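Local atomic coordinates of N-alpha-acetyltransferase 35, NatC auxiliary subunit (Saccharomyces cerevisiae, PDB entry 6YGA), a protein that serves as the auxiliary subunit of the NatC N-terminal acetyltransferase, the complex that acetylates the N-terminal methionine of L-A virus Gag protein. Residues D47-E50 and G51-S54; T242-S245 and H246-L250; I459-P462 and F463-Y466; W470-Y473 and Y474-H478; L583-N586 and L587-P591. One frame throughout, in Å; residues are numbered along the deposited sequence. Where two conformers were deposited one is given.

Contact 1: residues D47-E50 and G51-S54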
loop_
_atom_site.group_PDB
_atom_site.type_symbol
_atom_site.label_atom_id
_atom_site.label_comp_id
_atom_site.label_asym_id
_atom_site.label_seq_id
_atom_site.Cartn_x
_atom_site.Cartn_y
_atom_site.Cartn_z
ATOM N N ASP B 47 -28.053 -5.084 -2.521
ATOM C CA ASP B 47 -27.099 -5.426 -3.570
ATOM C C ASP B 47 -26.373 -6.706 -3.177
ATOM O O ASP B 47 -25.885 -6.826 -2.048
ATOM C CB ASP B 47 -26.095 -4.290 -3.791
ATOM C CG ASP B 47 -25.251 -4.469 -5.058
ATOM O OD1 ASP B 47 -25.049 -5.615 -5.514
ATOM O OD2 ASP B 47 -24.778 -3.446 -5.601
ATOM N N LEU B 48 -26.297 -7.655 -4.112
ATOM C CA LEU B 48 -25.662 -8.938 -3.836
ATOM C C LEU B 48 -24.147 -8.849 -3.722
ATOM O O LEU B 48 -23.521 -9.831 -3.307
ATOM C CB LEU B 48 -26.039 -9.949 -4.917
ATOM C CG LEU B 48 -27.381 -10.638 -4.694
ATOM C CD1 LEU B 48 -27.799 -11.373 -5.950
ATOM C CD2 LEU B 48 -27.274 -11.592 -3.516
ATOM N N PHE B 49 -23.539 -7.717 -4.090
ATOM C CA PHE B 49 -22.104 -7.559 -3.877
ATOM C C PHE B 49 -21.767 -7.510 -2.396
ATOM O O PHE B 49 -20.662 -7.894 -1.998
ATOM C CB PHE B 49 -21.589 -6.298 -4.575
ATOM C CG PHE B 49 -20.134 -6.002 -4.305
ATOM C CD1 PHE B 49 -19.135 -6.652 -5.015
ATOM C CD2 PHE B 49 -19.767 -5.072 -3.343
ATOM C CE1 PHE B 49 -17.801 -6.383 -4.769
ATOM C CE2 PHE B 49 -18.433 -4.800 -3.093
ATOM C CZ PHE B 49 -17.450 -5.455 -3.807
ATOM N N GLU B 50 -22.702 -7.043 -1.567
ATOM C CA GLU B 50 -22.458 -6.988 -0.132
ATOM C C GLU B 50 -22.243 -8.378 0.454
ATOM O O GLU B 50 -21.543 -8.524 1.462
ATOM C CB GLU B 50 -23.619 -6.274 0.560
ATOM C CG GLU B 50 -23.455 -6.094 2.058
ATOM C CD GLU B 50 -24.477 -5.139 2.646
ATOM O OE1 GLU B 50 -25.253 -4.542 1.870
ATOM O OE2 GLU B 50 -24.504 -4.981 3.884
ATOM N N GLY B 51 -22.816 -9.407 -0.163
ATOM C CA GLY B 51 -22.605 -10.753 0.328
ATOM C C GLY B 51 -21.269 -11.367 -0.025
ATOM O O GLY B 51 -20.985 -12.486 0.405
ATOM N N THR B 52 -20.442 -10.671 -0.806
ATOM C CA THR B 52 -19.165 -11.240 -1.225
ATOM C C THR B 52 -18.169 -11.317 -0.080
ATOM O O THR B 52 -17.159 -12.021 -0.195
ATOM C CB THR B 52 -18.568 -10.433 -2.383
ATOM O OG1 THR B 52 -18.385 -9.071 -1.977
ATOM C CG2 THR B 52 -19.484 -10.489 -3.596
ATOM N N HIS B 53 -18.436 -10.608 1.011
ATOM C CA HIS B 53 -17.562 -10.645 2.174
ATOM C C HIS B 53 -18.273 -11.318 3.344
ATOM O O HIS B 53 -18.246 -10.820 4.476
ATOM C CB HIS B 53 -17.107 -9.231 2.543
ATOM C CG HIS B 53 -16.386 -8.517 1.441
ATOM N ND1 HIS B 53 -15.110 -8.857 1.048
ATOM C CD2 HIS B 53 -16.757 -7.479 0.653
ATOM C CE1 HIS B 53 -14.727 -8.063 0.064
ATOM N NE2 HIS B 53 -15.708 -7.218 -0.194
ATOM N N SER B 54 -18.903 -12.464 3.076
ATOM C CA SER B 54 -19.670 -13.197 4.073
ATOM C C SER B 54 -18.917 -14.439 4.527
ATOM O O SER B 54 -18.184 -15.062 3.753
ATOM C CB SER B 54 -21.045 -13.609 3.529
ATOM O OG SER B 54 -20.925 -14.448 2.389
#
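T52 meets F49 twice, through a polar grip on its carbonyl and a lighter touch on its ring. In the polar set, T52 OG1 donates to F49 O at 2.6 Å. The hydroxyl approaches nearly along the C=O axis, at an angle of 160°. The backbone T52 N donates to the same F49 O at 3.0 Å, from above the carbonyl plane. One turn-forming bond precedes it: G51 N to L48 O, 3.2 Å. D47 OD1 accepts from F49 N at 3.0 Å, which makes an Asx turn at the start of the stretch. S54 OG closes the other end on G51 O at 2.8 Å.

The ring contact is looser. With chi1 at 59°, T52 OG1 sits between its backbone N and carbonyl carbon, and this also places it over the centre of the F49 ring. It stands 3.9 Å above the ring plane.

The loop joins strands 40-42 and 55-56 and borders the N-alpha-acetyltransferase 30 chain. L48 packs on I40 and K42, and S54 OG also bonds S32 of that other chain. F49 O is thus gripped by two donors of one residue, which fixes the T52 hydroxyl against the backbone.

Contact 2: residues T242-S245 and H246-L250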
loop_
_atom_site.group_PDB
_atom_site.type_symbol
_atom_site.label_atom_id
_atom_site.label_comp_id
_atom_site.label_asym_id
_atom_site.label_seq_id
_atom_site.Cartn_x
_atom_site.Cartn_y
_atom_site.Cartn_z
ATOM N N THR B 242 11.204 16.832 20.969
ATOM C CA THR B 242 12.257 16.385 20.070
ATOM C C THR B 242 13.352 15.617 20.795
ATOM O O THR B 242 14.355 15.260 20.171
ATOM C CB THR B 242 12.870 17.578 19.330
ATOM O OG1 THR B 242 13.411 18.506 20.278
ATOM C CG2 THR B 242 11.816 18.277 18.483
ATOM N N LYS B 243 13.184 15.356 22.090
ATOM C CA LYS B 243 14.218 14.679 22.858
ATOM C C LYS B 243 14.323 13.216 22.447
ATOM O O LYS B 243 13.324 12.569 22.118
ATOM C CB LYS B 243 13.929 14.798 24.354
ATOM C CG LYS B 243 13.856 16.235 24.841
ATOM C CD LYS B 243 13.352 16.316 26.269
ATOM C CE LYS B 243 13.158 17.763 26.689
ATOM N NZ LYS B 243 12.583 17.888 28.056
ATOM N N THR B 244 15.547 12.698 22.457
ATOM C CA THR B 244 15.824 11.351 21.980
ATOM C C THR B 244 16.271 10.412 23.091
ATOM O O THR B 244 16.803 9.337 22.798
ATOM C CB THR B 244 16.887 11.388 20.879
ATOM O OG1 THR B 244 18.071 12.022 21.379
ATOM C CG2 THR B 244 16.376 12.160 19.674
ATOM N N SER B 245 16.059 10.782 24.358
ATOM C CA SER B 245 16.569 9.978 25.465
ATOM C C SER B 245 15.910 8.603 25.503
ATOM O O SER B 245 16.594 7.574 25.484
ATOM C CB SER B 245 16.362 10.718 26.788
ATOM O OG SER B 245 17.098 11.929 26.811
ATOM N N HIS B 246 14.575 8.569 25.553
ATOM C CA HIS B 246 13.865 7.293 25.547
ATOM C C HIS B 246 14.097 6.523 24.253
ATOM O O HIS B 246 14.159 5.289 24.267
ATOM C CB HIS B 246 12.371 7.525 25.773
ATOM C CG HIS B 246 12.028 7.938 27.171
ATOM N ND1 HIS B 246 11.748 9.243 27.519
ATOM C CD2 HIS B 246 11.924 7.215 28.311
ATOM C CE1 HIS B 246 11.484 9.305 28.812
ATOM N NE2 HIS B 246 11.585 8.088 29.316
ATOM N N LEU B 247 14.235 7.227 23.128
ATOM C CA LEU B 247 14.528 6.540 21.875
ATOM C C LEU B 247 15.918 5.920 21.902
ATOM O O LEU B 247 16.123 4.825 21.368
ATOM C CB LEU B 247 14.394 7.504 20.699
ATOM C CG LEU B 247 12.963 7.959 20.419
ATOM C CD1 LEU B 247 12.941 9.120 19.439
ATOM C CD2 LEU B 247 12.137 6.794 19.898
ATOM N N ASP B 248 16.887 6.609 22.513
ATOM C CA ASP B 248 18.223 6.033 22.641
ATOM C C ASP B 248 18.221 4.856 23.611
ATOM O O ASP B 248 18.888 3.846 23.367
ATOM C CB ASP B 248 19.227 7.098 23.092
ATOM C CG ASP B 248 19.527 8.133 22.011
ATOM O OD1 ASP B 248 19.447 7.801 20.808
ATOM O OD2 ASP B 248 19.861 9.282 22.370
ATOM N N GLU B 249 17.475 4.966 24.716
ATOM C CA GLU B 249 17.365 3.846 25.647
ATOM C C GLU B 249 16.722 2.639 24.979
ATOM O O GLU B 249 17.108 1.494 25.244
ATOM C CB GLU B 249 16.559 4.254 26.880
ATOM C CG GLU B 249 17.167 5.383 27.685
ATOM C CD GLU B 249 16.272 5.822 28.824
ATOM O OE1 GLU B 249 15.497 4.982 29.328
ATOM O OE2 GLU B 249 16.337 7.008 29.208
ATOM N N LEU B 250 15.737 2.876 24.111
ATOM C CA LEU B 250 15.098 1.775 23.398
ATOM C C LEU B 250 16.099 1.038 22.520
ATOM O O LEU B 250 16.046 -0.192 22.404
ATOM C CB LEU B 250 13.931 2.303 22.565
ATOM C CG LEU B 250 13.204 1.299 21.670
ATOM C CD1 LEU B 250 12.653 0.144 22.491
ATOM C CD2 LEU B 250 12.094 1.987 20.890
HETATM O O HOH W 1 12.900 9.654 23.202
#
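The backbone passes from loop into helix at T244-S245: D248 N donates to T244 O at 2.7 Å and E249 N to S245 O at 2.9 Å. The D248 side chain turns back toward T244, with CB and CG close to T244 O. Its chi1 of -70° sets CG beside its own backbone N, and OD2 then lies 3.4 Å from T244 OG1. That hydroxyl-carboxylate bond is weak, and the two side chains meet at a slant. The other carboxylate oxygen, OD1, has a stronger partner in the salt bridge to K308 on helix 298-311.

T244 holds the N-cap position of helix 245-260, but its side chain makes no capping bond to the backbone. A water reaches the first turn in another way. It accepts from L247 N at 2.8 Å and donates to K243 O at 3.1 Å, so it ties the loop to an amide near the helix start.

On the next step, E249 brings its CG to 3.2 Å from S245 O. L247 brings its CB to 3.7 Å from T244 O. The buried L247 side chain packs on V307 and L311 of helix 298-311 and on L233 of a loop. The H246 ring stacks with that of H232.

Contact 3: residues I459-P462 and F463-Y466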
loop_
_atom_site.group_PDB
_atom_site.type_symbol
_atom_site.label_atom_id
_atom_site.label_comp_id
_atom_site.label_asym_id
_atom_site.label_seq_id
_atom_site.Cartn_x
_atom_site.Cartn_y
_atom_site.Cartn_z
ATOM N N ILE B 459 5.877 -1.079 -13.040
ATOM C CA ILE B 459 4.608 -0.887 -13.728
ATOM C C ILE B 459 4.783 -1.073 -15.229
ATOM O O ILE B 459 3.927 -1.660 -15.900
ATOM C CB ILE B 459 4.034 0.501 -13.389
ATOM C CG1 ILE B 459 3.680 0.585 -11.903
ATOM C CG2 ILE B 459 2.821 0.806 -14.249
ATOM C CD1 ILE B 459 2.648 -0.433 -11.466
ATOM N N TYR B 460 5.898 -0.600 -15.778
ATOM C CA TYR B 460 6.099 -0.580 -17.219
ATOM C C TYR B 460 6.777 -1.859 -17.695
ATOM O O TYR B 460 7.749 -2.327 -17.094
ATOM C CB TYR B 460 6.946 0.627 -17.625
ATOM C CG TYR B 460 6.516 1.930 -16.992
ATOM C CD1 TYR B 460 5.176 2.307 -16.964
ATOM C CD2 TYR B 460 7.450 2.781 -16.414
ATOM C CE1 TYR B 460 4.782 3.499 -16.381
ATOM C CE2 TYR B 460 7.068 3.971 -15.830
ATOM C CZ TYR B 460 5.734 4.326 -15.815
ATOM O OH TYR B 460 5.361 5.514 -15.232
ATOM N N LYS B 461 6.268 -2.411 -18.787
ATOM C CA LYS B 461 6.907 -3.563 -19.395
ATOM C C LYS B 461 8.081 -3.107 -20.257
ATOM O O LYS B 461 8.158 -1.940 -20.646
ATOM C CB LYS B 461 5.897 -4.353 -20.221
ATOM C CG LYS B 461 4.887 -5.122 -19.379
ATOM C CD LYS B 461 3.934 -5.926 -20.249
ATOM C CE LYS B 461 4.673 -6.995 -21.039
ATOM N NZ LYS B 461 5.416 -7.930 -20.147
ATOM N N PRO B 462 9.030 -4.007 -20.547
ATOM C CA PRO B 462 10.206 -3.597 -21.333
ATOM C C PRO B 462 9.883 -2.899 -22.646
ATOM O O PRO B 462 10.611 -1.976 -23.033
ATOM C CB PRO B 462 10.938 -4.925 -21.560
ATOM C CG PRO B 462 10.608 -5.723 -20.349
ATOM C CD PRO B 462 9.182 -5.373 -20.008
ATOM N N PHE B 463 8.818 -3.298 -23.348
ATOM C CA PHE B 463 8.522 -2.646 -24.619
ATOM C C PHE B 463 8.009 -1.224 -24.429
ATOM O O PHE B 463 8.077 -0.424 -25.368
ATOM C CB PHE B 463 7.527 -3.481 -25.438
ATOM C CG PHE B 463 6.096 -3.397 -24.968
ATOM C CD1 PHE B 463 5.264 -2.369 -25.391
ATOM C CD2 PHE B 463 5.570 -4.379 -24.146
ATOM C CE1 PHE B 463 3.946 -2.307 -24.973
ATOM C CE2 PHE B 463 4.251 -4.323 -23.727
ATOM C CZ PHE B 463 3.440 -3.287 -24.140
ATOM N N GLU B 464 7.499 -0.898 -23.244
ATOM C CA GLU B 464 7.055 0.452 -22.923
ATOM C C GLU B 464 8.191 1.358 -22.465
ATOM O O GLU B 464 7.945 2.538 -22.198
ATOM C CB GLU B 464 5.982 0.407 -21.832
ATOM C CG GLU B 464 4.699 -0.303 -22.224
ATOM C CD GLU B 464 3.682 -0.340 -21.093
ATOM O OE1 GLU B 464 3.958 -0.986 -20.058
ATOM O OE2 GLU B 464 2.611 0.284 -21.235
ATOM N N ALA B 465 9.418 0.840 -22.365
ATOM C CA ALA B 465 10.499 1.613 -21.760
ATOM C C ALA B 465 10.815 2.863 -22.569
ATOM O O ALA B 465 11.083 3.926 -21.997
ATOM C CB ALA B 465 11.748 0.746 -21.604
ATOM N N TYR B 466 10.795 2.758 -23.898
ATOM C CA TYR B 466 11.068 3.928 -24.724
ATOM C C TYR B 466 10.012 5.009 -24.524
ATOM O O TYR B 466 10.346 6.192 -24.401
ATOM C CB TYR B 466 11.145 3.538 -26.198
ATOM C CG TYR B 466 10.808 4.690 -27.112
ATOM C CD1 TYR B 466 11.722 5.708 -27.341
ATOM C CD2 TYR B 466 9.566 4.771 -27.729
ATOM C CE1 TYR B 466 11.413 6.772 -28.166
ATOM C CE2 TYR B 466 9.245 5.828 -28.554
ATOM C CZ TYR B 466 10.172 6.825 -28.771
ATOM O OH TYR B 466 9.852 7.877 -29.595
HETATM O O HOH W 2 2.576 -2.858 -17.898
#
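E464 reaches back to K461 because its CG lies beside its own backbone N, chi1 -64°, and the chain runs extended through chi2. OE1 then accepts from K461 N at 3.0 Å, through the lone pair turned away from the other oxygen. The bond is nearly straight, 170° at the hydrogen. A water donates to both E464 OE1 and I459 O, at 3.2 Å and 2.7 Å, so this oxygen is held by two donors.

K461 O accepts from E464 N at 2.9 Å in return. The two residues are thus bonded in both directions, once through the E464 carboxylate and once through backbone alone, in the turn that leads into helix 465-506. A465 N donates to P462 O at 3.1 Å and carries the turn on.

K461 and F463 meet by carbon. The lysine chain bends at chi3 and chi4, and its CE comes to the ring edge, 3.8 Å from F463 CE2. One face of this ring has E464 CG 3.5 Å above it, toward the rim. K461 NZ goes on to a salt bridge with E131 of the N-alpha-acetyltransferase 30 chain. E464 OE2 pairs with R588, while Y460 OH bonds S451 O.

Contact 4: residues W470-Y473 and Y474-H478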
loop_
_atom_site.group_PDB
_atom_site.type_symbol
_atom_site.label_atom_id
_atom_site.label_comp_id
_atom_site.label_asym_id
_atom_site.label_seq_id
_atom_site.Cartn_x
_atom_site.Cartn_y
_atom_site.Cartn_z
ATOM N N TRP B 470 11.338 8.473 -22.961
ATOM C CA TRP B 470 11.369 9.617 -23.864
ATOM C C TRP B 470 10.374 10.683 -23.431
ATOM O O TRP B 470 10.634 11.882 -23.592
ATOM C CB TRP B 470 11.092 9.189 -25.302
ATOM C CG TRP B 470 11.125 10.360 -26.231
ATOM C CD1 TRP B 470 12.232 10.943 -26.774
ATOM C CD2 TRP B 470 10.002 11.115 -26.702
ATOM N NE1 TRP B 470 11.868 12.009 -27.559
ATOM C CE2 TRP B 470 10.503 12.134 -27.533
ATOM C CE3 TRP B 470 8.621 11.024 -26.503
ATOM C CZ2 TRP B 470 9.674 13.053 -28.170
ATOM C CZ3 TRP B 470 7.800 11.938 -27.134
ATOM C CH2 TRP B 470 8.329 12.939 -27.958
ATOM N N TYR B 471 9.229 10.270 -22.884
ATOM C CA TYR B 471 8.272 11.248 -22.383
ATOM C C TYR B 471 8.854 12.030 -21.214
ATOM O O TYR B 471 8.638 13.241 -21.101
ATOM C CB TYR B 471 6.967 10.558 -21.983
ATOM C CG TYR B 471 5.929 11.501 -21.421
ATOM C CD1 TYR B 471 5.389 12.515 -22.200
ATOM C CD2 TYR B 471 5.487 11.374 -20.112
ATOM C CE1 TYR B 471 4.443 13.379 -21.690
ATOM C CE2 TYR B 471 4.539 12.230 -19.593
ATOM C CZ TYR B 471 4.021 13.231 -20.385
ATOM O OH TYR B 471 3.076 14.085 -19.869
ATOM N N VAL B 472 9.616 11.362 -20.344
ATOM C CA VAL B 472 10.221 12.060 -19.213
ATOM C C VAL B 472 11.361 12.952 -19.687
ATOM O O VAL B 472 11.559 14.056 -19.170
ATOM C CB VAL B 472 10.679 11.054 -18.143
ATOM C CG1 VAL B 472 11.402 11.768 -17.008
ATOM C CG2 VAL B 472 9.481 10.301 -17.605
ATOM N N TYR B 473 12.123 12.492 -20.682
ATOM C CA TYR B 473 13.084 13.368 -21.341
ATOM C C TYR B 473 12.388 14.602 -21.905
ATOM O O TYR B 473 12.840 15.734 -21.701
ATOM C CB TYR B 473 13.808 12.601 -22.447
ATOM C CG TYR B 473 14.661 13.468 -23.339
ATOM C CD1 TYR B 473 15.940 13.844 -22.954
ATOM C CD2 TYR B 473 14.192 13.904 -24.569
ATOM C CE1 TYR B 473 16.727 14.637 -23.769
ATOM C CE2 TYR B 473 14.969 14.696 -25.390
ATOM C CZ TYR B 473 16.237 15.059 -24.986
ATOM O OH TYR B 473 17.018 15.846 -25.797
ATOM N N TYR B 474 11.274 14.393 -22.606
ATOM C CA TYR B 474 10.481 15.501 -23.125
ATOM C C TYR B 474 10.023 16.427 -22.001
ATOM O O TYR B 474 10.134 17.653 -22.109
ATOM C CB TYR B 474 9.293 14.937 -23.907
ATOM C CG TYR B 474 8.185 15.914 -24.216
ATOM C CD1 TYR B 474 8.257 16.753 -25.323
ATOM C CD2 TYR B 474 7.052 15.974 -23.416
ATOM C CE1 TYR B 474 7.234 17.639 -25.614
ATOM C CE2 TYR B 474 6.028 16.854 -23.694
ATOM C CZ TYR B 474 6.123 17.684 -24.794
ATOM O OH TYR B 474 5.103 18.563 -25.074
ATOM N N LEU B 475 9.519 15.855 -20.901
ATOM C CA LEU B 475 9.122 16.678 -19.760
ATOM C C LEU B 475 10.318 17.396 -19.145
ATOM O O LEU B 475 10.234 18.585 -18.816
ATOM C CB LEU B 475 8.423 15.825 -18.701
ATOM C CG LEU B 475 7.062 15.213 -19.024
ATOM C CD1 LEU B 475 6.525 14.504 -17.789
ATOM C CD2 LEU B 475 6.086 16.274 -19.520
ATOM N N SER B 476 11.437 16.686 -18.971
ATOM C CA SER B 476 12.630 17.292 -18.387
ATOM C C SER B 476 13.177 18.416 -19.256
ATOM O O SER B 476 13.739 19.386 -18.735
ATOM C CB SER B 476 13.710 16.231 -18.172
ATOM O OG SER B 476 13.233 15.156 -17.385
ATOM N N HIS B 477 13.042 18.297 -20.578
ATOM C CA HIS B 477 13.495 19.371 -21.455
ATOM C C HIS B 477 12.674 20.631 -21.225
ATOM O O HIS B 477 13.222 21.737 -21.180
ATOM C CB HIS B 477 13.420 18.926 -22.917
ATOM C CG HIS B 477 13.903 19.955 -23.895
ATOM N ND1 HIS B 477 13.058 20.861 -24.499
ATOM C CD2 HIS B 477 15.140 20.211 -24.383
ATOM C CE1 HIS B 477 13.755 21.636 -25.312
ATOM N NE2 HIS B 477 15.020 21.261 -25.261
ATOM N N HIS B 478 11.356 20.482 -21.052
ATOM C CA HIS B 478 10.513 21.639 -20.769
ATOM C C HIS B 478 10.795 22.209 -19.385
ATOM O O HIS B 478 10.755 23.431 -19.191
ATOM C CB HIS B 478 9.037 21.263 -20.903
ATOM C CG HIS B 478 8.553 21.217 -22.318
ATOM N ND1 HIS B 478 7.879 22.264 -22.907
ATOM C CD2 HIS B 478 8.647 20.251 -23.263
ATOM C CE1 HIS B 478 7.578 21.946 -24.153
ATOM N NE2 HIS B 478 8.033 20.730 -24.395
#
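Among the apolar contacts, L475 CG lies over one face of the Y471 ring, 4.0 Å from its centroid, a CH-pi contact. L475 CD1 reaches Y471 CE2 at 3.5 Å. Y471 CD1 also touches Y474 CD2 at 4.0 Å. The W470 six-membered ring and the Y474 ring run nearly parallel, with planes at 26°, but they are slid apart and barely overlap. Their centroids are 5.9 Å apart.

These are i to i+3 and i to i+4 neighbours on the long helix 465-506. This face of the helix packs on helix 433-456 through L475 on I448, and on the 598-601 loop through Y471 and Y474.

Polar bonds follow the helix. V472 O accepts from S476 N at 2.6 Å and from S476 OG at 2.7 Å, and the two donors come from opposite faces of its plane. With chi1 at -56°, S476 OG lies beside its own backbone N, within reach of that carbonyl. Y474 OH bonds E599 O.

Contact 5: residues L583-N586 and L587-P591. With EDO (1,2-ethanediol), chain C.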
loop_
_atom_site.group_PDB
_atom_site.type_symbol
_atom_site.label_atom_id
_atom_site.label_comp_id
_atom_site.label_asym_id
_atom_site.label_seq_id
_atom_site.Cartn_x
_atom_site.Cartn_y
_atom_site.Cartn_z
ATOM N N LEU B 583 -4.679 2.076 -28.764
ATOM C CA LEU B 583 -5.468 2.084 -27.536
ATOM C C LEU B 583 -4.593 1.816 -26.320
ATOM O O LEU B 583 -4.775 2.436 -25.265
ATOM C CB LEU B 583 -6.591 1.052 -27.623
ATOM C CG LEU B 583 -7.701 1.327 -28.641
ATOM C CD1 LEU B 583 -8.699 0.177 -28.687
ATOM C CD2 LEU B 583 -8.403 2.637 -28.318
ATOM N N ILE B 584 -3.632 0.900 -26.448
ATOM C CA ILE B 584 -2.756 0.577 -25.328
ATOM C C ILE B 584 -1.840 1.750 -25.010
ATOM O O ILE B 584 -1.584 2.057 -23.839
ATOM C CB ILE B 584 -1.963 -0.708 -25.630
ATOM C CG1 ILE B 584 -2.908 -1.908 -25.695
ATOM C CG2 ILE B 584 -0.891 -0.946 -24.581
ATOM C CD1 ILE B 584 -2.244 -3.170 -26.179
ATOM N N HIS B 585 -1.340 2.434 -26.044
ATOM C CA HIS B 585 -0.519 3.619 -25.819
ATOM C C HIS B 585 -1.308 4.720 -25.118
ATOM O O HIS B 585 -0.797 5.365 -24.196
ATOM C CB HIS B 585 0.040 4.137 -27.142
ATOM C CG HIS B 585 0.652 5.498 -27.038
ATOM N ND1 HIS B 585 1.974 5.698 -26.704
ATOM C CD2 HIS B 585 0.114 6.731 -27.196
ATOM C CE1 HIS B 585 2.228 6.994 -26.675
ATOM N NE2 HIS B 585 1.115 7.642 -26.966
ATOM N N ASN B 586 -2.551 4.958 -25.546
ATOM C CA ASN B 586 -3.336 6.035 -24.946
ATOM C C ASN B 586 -3.687 5.724 -23.499
ATOM O O ASN B 586 -3.717 6.626 -22.654
ATOM C CB ASN B 586 -4.606 6.284 -25.757
ATOM C CG ASN B 586 -4.316 6.860 -27.124
ATOM O OD1 ASN B 586 -3.245 7.419 -27.359
ATOM N ND2 ASN B 586 -5.274 6.733 -28.033
ATOM N N LEU B 587 -3.965 4.455 -23.197
ATOM C CA LEU B 587 -4.270 4.066 -21.826
ATOM C C LEU B 587 -3.090 4.333 -20.900
ATOM O O LEU B 587 -3.276 4.760 -19.754
ATOM C CB LEU B 587 -4.661 2.591 -21.782
ATOM C CG LEU B 587 -4.954 2.008 -20.399
ATOM C CD1 LEU B 587 -6.221 2.621 -19.818
ATOM C CD2 LEU B 587 -5.060 0.489 -20.455
ATOM N N ARG B 588 -1.867 4.077 -21.376
ATOM C CA ARG B 588 -0.692 4.266 -20.530
ATOM C C ARG B 588 -0.508 5.734 -20.168
ATOM O O ARG B 588 -0.122 6.060 -19.039
ATOM C CB ARG B 588 0.553 3.713 -21.234
ATOM C CG ARG B 588 1.880 4.153 -20.625
ATOM C CD ARG B 588 2.040 3.649 -19.204
ATOM N NE ARG B 588 2.116 2.194 -19.149
ATOM C CZ ARG B 588 1.747 1.470 -18.098
ATOM N NH1 ARG B 588 1.267 2.071 -17.017
ATOM N NH2 ARG B 588 1.850 0.148 -18.130
ATOM N N PHE B 589 -0.803 6.634 -21.106
ATOM C CA PHE B 589 -0.608 8.064 -20.920
ATOM C C PHE B 589 -1.894 8.793 -20.548
ATOM O O PHE B 589 -1.922 10.029 -20.560
ATOM C CB PHE B 589 0.007 8.665 -22.184
ATOM C CG PHE B 589 1.421 8.220 -22.433
ATOM C CD1 PHE B 589 1.687 7.065 -23.151
ATOM C CD2 PHE B 589 2.485 8.952 -21.930
ATOM C CE1 PHE B 589 2.988 6.654 -23.373
ATOM C CE2 PHE B 589 3.788 8.549 -22.147
ATOM C CZ PHE B 589 4.042 7.397 -22.870
ATOM N N LYS B 590 -2.952 8.055 -20.218
ATOM C CA LYS B 590 -4.185 8.669 -19.732
ATOM C C LYS B 590 -3.981 9.656 -18.582
ATOM O O LYS B 590 -4.651 10.702 -18.592
ATOM C CB LYS B 590 -5.172 7.560 -19.333
ATOM C CG LYS B 590 -6.550 8.034 -18.886
ATOM C CD LYS B 590 -7.445 6.833 -18.602
ATOM C CE LYS B 590 -8.870 7.241 -18.280
ATOM N NZ LYS B 590 -8.977 7.971 -16.985
ATOM N N PRO B 591 -3.111 9.417 -17.589
ATOM C CA PRO B 591 -2.964 10.416 -16.512
ATOM C C PRO B 591 -2.519 11.792 -16.983
ATOM O O PRO B 591 -2.788 12.783 -16.294
ATOM C CB PRO B 591 -1.913 9.786 -15.590
ATOM C CG PRO B 591 -2.039 8.341 -15.813
ATOM C CD PRO B 591 -2.363 8.184 -17.272
HETATM C C1 EDO C . -0.337 5.103 -15.954
HETATM O O1 EDO C . 1.025 4.744 -16.207
HETATM C C2 EDO C . -0.667 4.904 -14.478
HETATM O O2 EDO C . -0.579 3.515 -14.141
#
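H585 O is approached by two backbone amides, R588 N and F589 N, both at 3.3 Å and both weak. The stronger bonds of this turn are L587 N to L583 O, 3.0 Å, and R588 N to I584 O, 3.2 Å. Helix 581-588 ends here, and F589 leaves helical geometry.

F589 folds back onto H585. Its CE1 is 3.4 Å from H585 CE1, and F589 CD1 lies over one face of the imidazole, toward the rim. The ring planes are at 36°. The edge of the F589 ring points at H585 O, with CD1 3.2 Å away.

R588 bends at chi2 and chi3. Its NE holds the salt bridge to E464. NH1 donates to O1 of a 1,2-ethanediol, probably from the crystallisation liquor, at 2.8 Å in the guanidinium plane. In the N-alpha-acetyltransferase 30 chain, M138 O bonds this diol and R137 O bonds R588 NH2.

F589 packs on S467 and M468 of helix 465-506, and F606 of helix 603-613 meets both rings.

Overall arrangement
Contacts 3, 4 and 5 form one neighbourhood within the part of the chain related to TPR repeats. Contacts 3 and 5 have centres about 13 Å apart and are joined by a salt bridge, E464 OE2 to R588 NE at 2.9 Å. Contacts 4 and 5 touch where Y471 CG lies 3.7 Å from F589 CE2. Contacts 3 and 4 share helix 465-506. The 1,2-ethanediol of contact 5 lies between R588 and the N-alpha-acetyltransferase 30 chain. Contacts 1 and 3 border that chain too, though the centre of contact 1 is about 33 Å from that of contact 5. Contact 2 lies across the chain's centre, about 45 to 49 Å from the cluster between centres.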